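Formimidoylglutamase (Bacillus subtilis, PDB 3M1R) catalyses the manganese-dependent hydrolysis of N-formimidoyl-L-glutamate to L-glutamate and formamide, a step in histidine degradation. Local coordinates at residues I100-S103 / H104-F108; A73-A76 / E77-E80. One frame throughout, in Å; residues are numbered along the deposited sequence.

Contact 1: residues I100-S103 / H104-F108; sequences IVKS and HHHIF
His106 N donates a hydrogen bond to Lys102 O at 3.0 Å, and this is the straightest of four successive i to i+4 bonds that make Ile100-Phe108 the opening turns of an alpha helix, with an N-H...O angle of 165°. His104 N reaches Ile100 O at the same length, while His105 N to Val101 O and Ile107 N to Ser103 O are slightly longer. Val101 O has a second polar neighbour, since His105 ND1 comes to 2.9 Å from it. That approach follows from the imidazole of His105 being set anti to its carbonyl carbon (chi1 -72°), which folds the ring back along the helix beside Val101, where CE1 also meets Val101 CG1 at 3.5 Å. Lys102 O lies over one face of the His106 ring, 3.3 Å above its plane and toward the rim. On the side of the helix that carries Ile100 and His104, the two side chains run side by side in the same direction, and the methyl Ile100 CD1 meets the imidazole of His104 at its edge, in the ring plane, 3.1 Å from CD2, an unusually tight approach for two carbons, so its exact length should carry little weight. Ser103 OG is hydrogen-bonded to the backbone N of His96, tying the first turn to the loop before the helix. Phe9 of a neighbouring subunit stacks on the His106 ring, and Ile107 packs between strand 87-93, at Ile93, and helix 133-141, at Ser135 and Thr136.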
# COMPACT_ATOMS: atom_id res chain seq x y z
N ILE D 100 -27.92 -13.30 7.47
CA ILE D 100 -28.23 -12.05 6.77
C ILE D 100 -29.71 -11.68 6.88
O ILE D 100 -30.05 -10.51 7.02
CB ILE D 100 -27.81 -12.14 5.28
CG1 ILE D 100 -27.53 -10.76 4.72
CG2 ILE D 100 -28.91 -12.77 4.46
CD1 ILE D 100 -28.68 -10.20 3.92
N VAL D 101 -30.58 -12.69 6.81
CA VAL D 101 -32.01 -12.46 6.90
C VAL D 101 -32.37 -11.89 8.26
O VAL D 101 -33.25 -11.04 8.39
CB VAL D 101 -32.80 -13.76 6.67
CG1 VAL D 101 -34.28 -13.55 6.98
CG2 VAL D 101 -32.58 -14.29 5.25
N LYS D 102 -31.68 -12.37 9.28
CA LYS D 102 -31.89 -11.86 10.63
C LYS D 102 -31.50 -10.39 10.66
O LYS D 102 -32.20 -9.56 11.23
CB LYS D 102 -31.05 -12.67 11.61
CG LYS D 102 -31.64 -12.79 12.98
CD LYS D 102 -30.85 -13.79 13.82
CE LYS D 102 -30.84 -15.18 13.18
NZ LYS D 102 -32.17 -15.85 13.22
N SER D 103 -30.35 -10.09 10.05
CA SER D 103 -29.84 -8.72 9.99
C SER D 103 -30.86 -7.76 9.38
O SER D 103 -31.07 -6.64 9.88
CB SER D 103 -28.54 -8.69 9.19
OG SER D 103 -27.45 -9.14 9.97
N HIS D 104 -31.48 -8.19 8.29
CA HIS D 104 -32.50 -7.38 7.64
C HIS D 104 -33.69 -7.11 8.54
O HIS D 104 -34.21 -5.99 8.55
CB HIS D 104 -32.94 -8.01 6.32
CG HIS D 104 -32.06 -7.65 5.17
ND1 HIS D 104 -32.21 -6.47 4.46
CD2 HIS D 104 -31.01 -8.29 4.62
CE1 HIS D 104 -31.28 -6.41 3.52
NE2 HIS D 104 -30.55 -7.51 3.59
N HIS D 105 -34.12 -8.11 9.30
CA HIS D 105 -35.21 -7.89 10.25
C HIS D 105 -34.82 -6.89 11.34
O HIS D 105 -35.63 -6.04 11.73
CB HIS D 105 -35.68 -9.21 10.86
CG HIS D 105 -36.45 -10.07 9.91
ND1 HIS D 105 -35.98 -11.28 9.45
CD2 HIS D 105 -37.65 -9.88 9.31
CE1 HIS D 105 -36.86 -11.81 8.62
NE2 HIS D 105 -37.88 -10.98 8.52
N HIS D 106 -33.59 -6.99 11.84
CA HIS D 106 -33.09 -6.00 12.77
C HIS D 106 -33.33 -4.61 12.19
O HIS D 106 -33.87 -3.72 12.85
CB HIS D 106 -31.61 -6.18 13.03
CG HIS D 106 -31.28 -7.41 13.81
ND1 HIS D 106 -32.25 -8.25 14.32
CD2 HIS D 106 -30.09 -7.95 14.17
CE1 HIS D 106 -31.67 -9.25 14.95
NE2 HIS D 106 -30.36 -9.09 14.88
N ILE D 107 -32.92 -4.44 10.93
CA ILE D 107 -33.01 -3.14 10.27
C ILE D 107 -34.45 -2.67 10.15
O ILE D 107 -34.76 -1.54 10.52
CB ILE D 107 -32.37 -3.18 8.88
CG1 ILE D 107 -30.89 -3.63 8.99
CG2 ILE D 107 -32.50 -1.82 8.21
CD1 ILE D 107 -30.18 -3.87 7.66
N PHE D 108 -35.32 -3.53 9.64
CA PHE D 108 -36.70 -3.13 9.47
C PHE D 108 -37.37 -2.79 10.79
O PHE D 108 -38.12 -1.83 10.88
CB PHE D 108 -37.53 -4.18 8.73
CG PHE D 108 -38.99 -3.84 8.69
CD1 PHE D 108 -39.92 -4.61 9.37
CD2 PHE D 108 -39.42 -2.71 8.01
CE1 PHE D 108 -41.27 -4.28 9.34
CE2 PHE D 108 -40.77 -2.37 7.98
CZ PHE D 108 -41.69 -3.15 8.65

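Contact 2: residues A73-A76 / E77-E80; sequences AYSA and ELGE
Ser75 O is gripped by three backbone N-H groups, those of Leu78, Gly79 and Glu80, all in weak bonds, the shortest being Gly79 N to Ser75 O at 2.9 Å with an angle of only 122°. Gly79 and Glu80 both face Ser75, making a G1 beta bulge that closes the tight turn of a small antiparallel hairpin; the positive phi of Gly79 (63°) suits glycine. The sounder bond is Ser75 N to Glu80 O, 3.2 Å, in a hydrogen-bonded pair, and it is the one bond across the hairpin here that is not weak. With its hydroxyl anti to the backbone N (chi1 172°), Ser75 swings OG over the turn, where it takes weak bonds from Glu77 N and Leu78 N; its stronger partner is Glu193 of a neighbouring subunit. Leu78 CB packs against this same serine, 3.7 Å from Ser75 CB, and its side chain continues onto helix 300-318. Glu77 in the turn and Glu80 on the returning strand form salt bridges with Lys314 and Lys317 of that helix, respectively. The phenol of Tyr74 leans obliquely across the bulge, and its hydroxyl bonds Glu201 of the same neighbouring subunit. Replacing Tyr74 with an alanine would probably leave that glutamate without its hydroxyl mate and open a gap beside the Gly79-Glu80 peptide. Along that peptide Tyr74 CE1 sits 3.4 Å from Glu80 N, and Tyr74 OH lies 3.5 Å from Gly79 CA.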
# COMPACT_ATOMS: atom_id res chain seq x y z
N ALA D 73 -18.86 22.58 10.04
CA ALA D 73 -20.32 22.67 9.95
C ALA D 73 -20.79 23.94 9.24
O ALA D 73 -21.99 24.13 8.99
CB ALA D 73 -20.92 22.63 11.36
N TYR D 74 -19.85 24.83 8.92
CA TYR D 74 -20.24 26.14 8.39
C TYR D 74 -20.39 26.16 6.87
O TYR D 74 -19.48 25.73 6.14
CB TYR D 74 -19.26 27.22 8.85
CG TYR D 74 -19.56 28.58 8.27
CD1 TYR D 74 -20.62 29.34 8.76
CD2 TYR D 74 -18.83 29.08 7.21
CE1 TYR D 74 -20.92 30.57 8.22
CE2 TYR D 74 -19.12 30.33 6.67
CZ TYR D 74 -20.17 31.07 7.19
OH TYR D 74 -20.48 32.31 6.67
N SER D 75 -21.54 26.64 6.41
CA SER D 75 -21.78 26.89 4.99
C SER D 75 -21.63 28.38 4.69
O SER D 75 -22.28 29.22 5.32
CB SER D 75 -23.18 26.44 4.61
OG SER D 75 -23.49 26.85 3.29
N ALA D 76 -20.79 28.70 3.72
CA ALA D 76 -20.58 30.09 3.35
C ALA D 76 -21.75 30.57 2.51
O ALA D 76 -22.01 31.76 2.42
CB ALA D 76 -19.27 30.25 2.57
N GLU D 77 -22.47 29.62 1.91
CA GLU D 77 -23.62 29.95 1.08
C GLU D 77 -24.90 30.13 1.92
O GLU D 77 -25.91 30.62 1.44
CB GLU D 77 -23.82 28.89 0.00
CG GLU D 77 -24.88 29.22 -1.05
CD GLU D 77 -25.04 28.11 -2.09
OE1 GLU D 77 -26.19 27.79 -2.45
OE2 GLU D 77 -24.01 27.55 -2.53
N LEU D 78 -24.83 29.74 3.19
CA LEU D 78 -25.94 29.88 4.11
C LEU D 78 -25.62 30.98 5.10
O LEU D 78 -26.51 31.54 5.73
CB LEU D 78 -26.15 28.58 4.88
CG LEU D 78 -27.31 27.63 4.56
CD1 LEU D 78 -27.46 27.39 3.07
CD2 LEU D 78 -27.11 26.33 5.32
N GLY D 79 -24.34 31.28 5.24
CA GLY D 79 -23.91 32.21 6.27
C GLY D 79 -24.23 31.68 7.65
O GLY D 79 -24.41 32.45 8.60
N GLU D 80 -24.30 30.35 7.77
CA GLU D 80 -24.55 29.73 9.06
C GLU D 80 -24.26 28.23 9.04
O GLU D 80 -24.09 27.62 7.98
CB GLU D 80 -26.00 29.96 9.47
CG GLU D 80 -26.99 29.63 8.37
CD GLU D 80 -28.43 29.84 8.80
OE1 GLU D 80 -28.67 29.95 10.02
OE2 GLU D 80 -29.31 29.88 7.92

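In the fold
Contact 2 comes first along the chain, and contact 1 follows after strand 87-93, a member of the parallel sheet at the core of this arginase-family fold. Their centres are 38 Å apart, on opposite sides of the chain's centre, and their nearest atoms stay about 27 Å apart. The hairpin of 73-80 belongs to a separate two-stranded antiparallel sheet, whereas 100-108 begins helix 100-117, which leads on to strand 121-127 of the main sheet. Residues 100-108 lie nearer the metals, with the His104 side chain about 13 Å from a bound calcium ion; contact 2 is away from the annotated sites. Both meet other subunits of the six-chain assembly.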